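Local coordinates for long form salivary protein D7L1 (Aedes aegypti, PDB 3DXL) that binds and sequesters host biogenic amines and leukotrienes in separate pockets, modulating blood feeding by female mosquitoes, at residues 42-55 with 103-115. Residues are numbered along the deposited sequence; the frame is centred on the assembly and turned at random.
Sequences VDSPATQCFGKCVL and NNDCAAVFKAYDP
Cys49 and Cys106 join helices 45-55 and 106-115 through a disulfide, SG to SG 2.1 Å. The helices cross at 75°, their axes 7.9 Å apart at the closest point. The bond sits at the first turn of the second helix, whose N-cap Asp105 accepts from Ala108 N through OD2.

The tight part centres on Phe110, one turn along the second helix from Cys106. Phe110 extends toward helix 45-55, its CG anti to the backbone N (chi1 -174°). Gly51 CA meets the ring edge, 4.1 Å from Phe110 CD1, so the backbone itself touches the ring here. Thr47 CG2 lies 3.8 Å from Phe110 CZ, and Val42 CG1 reaches the edge in the ring plane. Gln48 runs across Phe110 at about a right angle. Its NE2 donates to Val42 O in a nearly straight bond (175°), which ties the loop before the helix to the helix itself. Further along, Leu55 CD2 sits over the centre of the Tyr113 ring, 3.6 Å from the centroid. Leu55 CD1 also packs on Val109 CG1. Tyr113 OH is hydrogen-bonded to Tyr92 OH, and its side chain lies near Trp37, which binds leukotriene E4.

The looser side is polar and partly exposed. Extended Lys52 passes Cys106, and its NZ donates a hydrogen bond to Asn104 OD1, 2.9 Å away. The amine stands above the carbonyl plane.

Cys16-Cys53 fastens helix 45-55 to helix 6-20 as well. The chemistry implies a disulfide-linked helical framework of the odorant-binding type: a covalent link at the start of the second helix, then mainly apolar packing round Phe110 and Leu55, with the Lys52-Asn104 hydrogen bond on the partly exposed side.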
loop_
_atom_site.group_PDB
_atom_site.type_symbol
_atom_site.label_atom_id
_atom_site.label_comp_id
_atom_site.label_asym_id
_atom_site.label_seq_id
_atom_site.Cartn_x
_atom_site.Cartn_y
_atom_site.Cartn_z
ATOM N N VAL A 42 5.192 -18.448 -16.927
ATOM C CA VAL A 42 4.275 -19.172 -16.051
ATOM C C VAL A 42 4.968 -20.276 -15.247
ATOM O O VAL A 42 4.454 -20.702 -14.218
ATOM C CB VAL A 42 3.032 -19.732 -16.807
ATOM C CG1 VAL A 42 2.243 -18.594 -17.452
ATOM C CG2 VAL A 42 3.420 -20.812 -17.829
ATOM N N ASP A 43 6.136 -20.715 -15.721
ATOM C CA ASP A 43 6.896 -21.787 -15.074
ATOM C C ASP A 43 7.850 -21.301 -13.985
ATOM O O ASP A 43 8.483 -22.100 -13.302
ATOM C CB ASP A 43 7.698 -22.578 -16.121
ATOM C CG ASP A 43 6.814 -23.302 -17.123
ATOM O OD1 ASP A 43 5.644 -23.592 -16.802
ATOM O OD2 ASP A 43 7.314 -23.600 -18.227
ATOM N N SER A 44 7.940 -19.985 -13.830
ATOM C CA SER A 44 8.852 -19.373 -12.872
ATOM C C SER A 44 8.211 -19.268 -11.492
ATOM O O SER A 44 7.118 -18.714 -11.366
ATOM C CB SER A 44 9.256 -17.983 -13.365
ATOM O OG SER A 44 9.928 -17.260 -12.349
ATOM N N PRO A 45 8.890 -19.787 -10.444
ATOM C CA PRO A 45 8.399 -19.581 -9.075
ATOM C C PRO A 45 8.180 -18.095 -8.731
ATOM O O PRO A 45 7.251 -17.781 -7.999
ATOM C CB PRO A 45 9.498 -20.207 -8.204
ATOM C CG PRO A 45 10.146 -21.217 -9.106
ATOM C CD PRO A 45 10.116 -20.612 -10.472
ATOM N N ALA A 46 9.003 -17.203 -9.275
ATOM C CA ALA A 46 8.838 -15.776 -9.011
ATOM C C ALA A 46 7.485 -15.274 -9.536
ATOM O O ALA A 46 6.754 -14.589 -8.827
ATOM C CB ALA A 46 9.976 -14.999 -9.619
ATOM N N THR A 47 7.131 -15.663 -10.760
ATOM C CA THR A 47 5.856 -15.267 -11.344
ATOM C C THR A 47 4.698 -15.842 -10.548
ATOM O O THR A 47 3.693 -15.172 -10.295
ATOM C CB THR A 47 5.760 -15.752 -12.790
ATOM O OG1 THR A 47 6.882 -15.254 -13.519
ATOM C CG2 THR A 47 4.471 -15.276 -13.447
ATOM N N GLN A 48 4.848 -17.097 -10.154
ATOM C CA GLN A 48 3.798 -17.778 -9.416
ATOM C C GLN A 48 3.523 -17.100 -8.077
ATOM O O GLN A 48 2.370 -16.870 -7.713
ATOM C CB GLN A 48 4.152 -19.248 -9.229
ATOM C CG GLN A 48 4.226 -19.986 -10.558
ATOM C CD GLN A 48 4.992 -21.285 -10.492
ATOM O OE1 GLN A 48 5.320 -21.788 -9.418
ATOM N NE2 GLN A 48 5.282 -21.843 -11.665
ATOM N N CYS A 49 4.584 -16.756 -7.350
ATOM C CA CYS A 49 4.398 -16.108 -6.057
ATOM C C CYS A 49 3.948 -14.663 -6.191
ATOM O O CYS A 49 3.189 -14.182 -5.355
ATOM C CB CYS A 49 5.652 -16.212 -5.193
ATOM S SG CYS A 49 5.909 -17.875 -4.522
ATOM N N PHE A 50 4.399 -13.979 -7.240
ATOM C CA PHE A 50 3.870 -12.648 -7.558
ATOM C C PHE A 50 2.348 -12.717 -7.745
ATOM O O PHE A 50 1.595 -11.933 -7.165
ATOM C CB PHE A 50 4.521 -12.081 -8.827
ATOM C CG PHE A 50 3.787 -10.898 -9.407
ATOM C CD1 PHE A 50 3.706 -9.695 -8.707
ATOM C CD2 PHE A 50 3.165 -10.978 -10.657
ATOM C CE1 PHE A 50 3.007 -8.611 -9.227
ATOM C CE2 PHE A 50 2.481 -9.887 -11.189
ATOM C CZ PHE A 50 2.399 -8.702 -10.469
ATOM N N GLY A 51 1.893 -13.657 -8.571
ATOM C CA GLY A 51 0.467 -13.802 -8.840
ATOM C C GLY A 51 -0.310 -14.124 -7.581
ATOM O O GLY A 51 -1.346 -13.526 -7.319
ATOM N N LYS A 52 0.189 -15.070 -6.788
ATOM C CA LYS A 52 -0.470 -15.402 -5.528
ATOM C C LYS A 52 -0.557 -14.169 -4.625
ATOM O O LYS A 52 -1.586 -13.919 -4.008
ATOM C CB LYS A 52 0.234 -16.553 -4.797
ATOM C CG LYS A 52 -0.428 -16.912 -3.467
ATOM C CD LYS A 52 0.440 -17.808 -2.586
ATOM C CE LYS A 52 0.028 -17.685 -1.113
ATOM N NZ LYS A 52 0.755 -18.616 -0.211
ATOM N N CYS A 53 0.534 -13.409 -4.545
ATOM C CA CYS A 53 0.573 -12.190 -3.727
ATOM C C CYS A 53 -0.549 -11.223 -4.097
ATOM O O CYS A 53 -1.262 -10.720 -3.226
ATOM C CB CYS A 53 1.937 -11.510 -3.879
ATOM S SG CYS A 53 2.183 -9.963 -2.958
ATOM N N VAL A 54 -0.704 -10.965 -5.392
ATOM C CA VAL A 54 -1.729 -10.043 -5.848
ATOM C C VAL A 54 -3.124 -10.582 -5.525
ATOM O O VAL A 54 -3.998 -9.856 -5.054
ATOM C CB VAL A 54 -1.594 -9.759 -7.362
ATOM C CG1 VAL A 54 -2.768 -8.937 -7.885
ATOM C CG2 VAL A 54 -0.279 -9.057 -7.673
ATOM N N LEU A 55 -3.326 -11.872 -5.772
ATOM C CA LEU A 55 -4.620 -12.496 -5.505
ATOM C C LEU A 55 -4.994 -12.466 -4.022
ATOM O O LEU A 55 -6.158 -12.278 -3.669
ATOM C CB LEU A 55 -4.633 -13.930 -6.039
ATOM C CG LEU A 55 -4.566 -14.035 -7.567
ATOM C CD1 LEU A 55 -4.183 -15.438 -8.006
ATOM C CD2 LEU A 55 -5.874 -13.593 -8.233
ATOM N N ASN A 103 -5.010 -25.422 -3.012
ATOM C CA ASN A 103 -3.980 -25.361 -1.973
ATOM C C ASN A 103 -3.272 -24.010 -1.907
ATOM O O ASN A 103 -3.041 -23.374 -2.934
ATOM C CB ASN A 103 -2.937 -26.465 -2.182
ATOM C CG ASN A 103 -3.509 -27.867 -2.010
ATOM O OD1 ASN A 103 -4.575 -28.055 -1.418
ATOM N ND2 ASN A 103 -2.790 -28.859 -2.526
ATOM N N ASN A 104 -2.932 -23.598 -0.687
ATOM C CA ASN A 104 -2.272 -22.319 -0.420
ATOM C C ASN A 104 -0.757 -22.396 -0.631
ATOM O O ASN A 104 0.032 -22.247 0.307
ATOM C CB ASN A 104 -2.619 -21.843 1.001
ATOM C CG ASN A 104 -2.033 -20.477 1.328
ATOM O OD1 ASN A 104 -1.878 -19.627 0.452
ATOM N ND2 ASN A 104 -1.703 -20.264 2.598
ATOM N N ASP A 105 -0.366 -22.673 -1.869
ATOM C CA ASP A 105 1.012 -22.541 -2.310
ATOM C C ASP A 105 1.013 -21.786 -3.632
ATOM O O ASP A 105 0.033 -21.829 -4.382
ATOM C CB ASP A 105 1.719 -23.903 -2.415
ATOM C CG ASP A 105 1.088 -24.830 -3.441
ATOM O OD1 ASP A 105 0.246 -25.668 -3.040
ATOM O OD2 ASP A 105 1.442 -24.742 -4.634
ATOM N N CYS A 106 2.106 -21.085 -3.909
ATOM C CA CYS A 106 2.173 -20.208 -5.073
ATOM C C CYS A 106 1.832 -20.929 -6.367
ATOM O O CYS A 106 1.035 -20.443 -7.165
ATOM C CB CYS A 106 3.560 -19.586 -5.202
ATOM S SG CYS A 106 4.051 -18.503 -3.865
ATOM N N ALA A 107 2.455 -22.084 -6.571
ATOM C CA ALA A 107 2.291 -22.828 -7.816
ATOM C C ALA A 107 0.822 -23.189 -8.075
ATOM O O ALA A 107 0.305 -22.977 -9.177
ATOM C CB ALA A 107 3.168 -24.084 -7.811
ATOM N N ALA A 108 0.160 -23.699 -7.043
ATOM C CA ALA A 108 -1.222 -24.156 -7.167
ATOM C C ALA A 108 -2.193 -23.000 -7.406
ATOM O O ALA A 108 -3.061 -23.075 -8.287
ATOM C CB ALA A 108 -1.629 -24.968 -5.946
ATOM N N VAL A 109 -2.039 -21.928 -6.630
ATOM C CA VAL A 109 -2.875 -20.746 -6.774
ATOM C C VAL A 109 -2.700 -20.140 -8.161
ATOM O O VAL A 109 -3.686 -19.841 -8.852
ATOM C CB VAL A 109 -2.570 -19.701 -5.672
ATOM C CG1 VAL A 109 -3.327 -18.400 -5.921
ATOM C CG2 VAL A 109 -2.922 -20.270 -4.303
ATOM N N PHE A 110 -1.447 -19.976 -8.580
ATOM C CA PHE A 110 -1.171 -19.390 -9.881
ATOM C C PHE A 110 -1.748 -20.232 -11.018
ATOM O O PHE A 110 -2.383 -19.697 -11.922
ATOM C CB PHE A 110 0.325 -19.173 -10.095
ATOM C CG PHE A 110 0.628 -18.440 -11.352
ATOM C CD1 PHE A 110 0.678 -17.051 -11.368
ATOM C CD2 PHE A 110 0.814 -19.132 -12.545
ATOM C CE1 PHE A 110 0.934 -16.366 -12.541
ATOM C CE2 PHE A 110 1.064 -18.460 -13.725
ATOM C CZ PHE A 110 1.131 -17.073 -13.728
ATOM N N LYS A 111 -1.509 -21.541 -10.971
ATOM C CA LYS A 111 -1.956 -22.431 -12.037
ATOM C C LYS A 111 -3.481 -22.396 -12.178
ATOM O O LYS A 111 -4.000 -22.382 -13.291
ATOM C CB LYS A 111 -1.441 -23.849 -11.779
ATOM C CG LYS A 111 -1.875 -24.882 -12.810
ATOM C CD LYS A 111 -1.219 -26.231 -12.541
ATOM C CE LYS A 111 -1.799 -27.331 -13.433
ATOM N NZ LYS A 111 -3.209 -27.664 -13.079
ATOM N N ALA A 112 -4.185 -22.365 -11.049
ATOM C CA ALA A 112 -5.650 -22.344 -11.055
ATOM C C ALA A 112 -6.209 -21.054 -11.640
ATOM O O ALA A 112 -7.174 -21.078 -12.411
ATOM C CB ALA A 112 -6.193 -22.560 -9.657
ATOM N N TYR A 113 -5.602 -19.926 -11.272
ATOM C CA TYR A 113 -6.096 -18.633 -11.712
ATOM C C TYR A 113 -5.677 -18.240 -13.131
ATOM O O TYR A 113 -6.381 -17.484 -13.786
ATOM C CB TYR A 113 -5.714 -17.522 -10.706
ATOM C CG TYR A 113 -6.345 -16.190 -11.047
ATOM C CD1 TYR A 113 -7.681 -15.926 -10.732
ATOM C CD2 TYR A 113 -5.616 -15.201 -11.703
ATOM C CE1 TYR A 113 -8.272 -14.719 -11.063
ATOM C CE2 TYR A 113 -6.200 -13.992 -12.042
ATOM C CZ TYR A 113 -7.531 -13.754 -11.717
ATOM O OH TYR A 113 -8.108 -12.557 -12.064
ATOM N N ASP A 114 -4.534 -18.733 -13.607
ATOM C CA ASP A 114 -3.992 -18.278 -14.894
ATOM C C ASP A 114 -5.019 -18.348 -16.060
ATOM O O ASP A 114 -5.123 -17.407 -16.831
ATOM C CB ASP A 114 -2.688 -19.019 -15.222
ATOM C CG ASP A 114 -1.954 -18.438 -16.411
ATOM O OD1 ASP A 114 -1.797 -17.205 -16.514
ATOM O OD2 ASP A 114 -1.498 -19.241 -17.245
ATOM N N PRO A 115 -5.781 -19.457 -16.194
ATOM C CA PRO A 115 -6.788 -19.472 -17.277
ATOM C C PRO A 115 -7.829 -18.354 -17.165
ATOM O O PRO A 115 -8.278 -17.816 -18.188
ATOM C CB PRO A 115 -7.464 -20.842 -17.114
ATOM C CG PRO A 115 -6.420 -21.683 -16.449
ATOM C CD PRO A 115 -5.774 -20.729 -15.455
#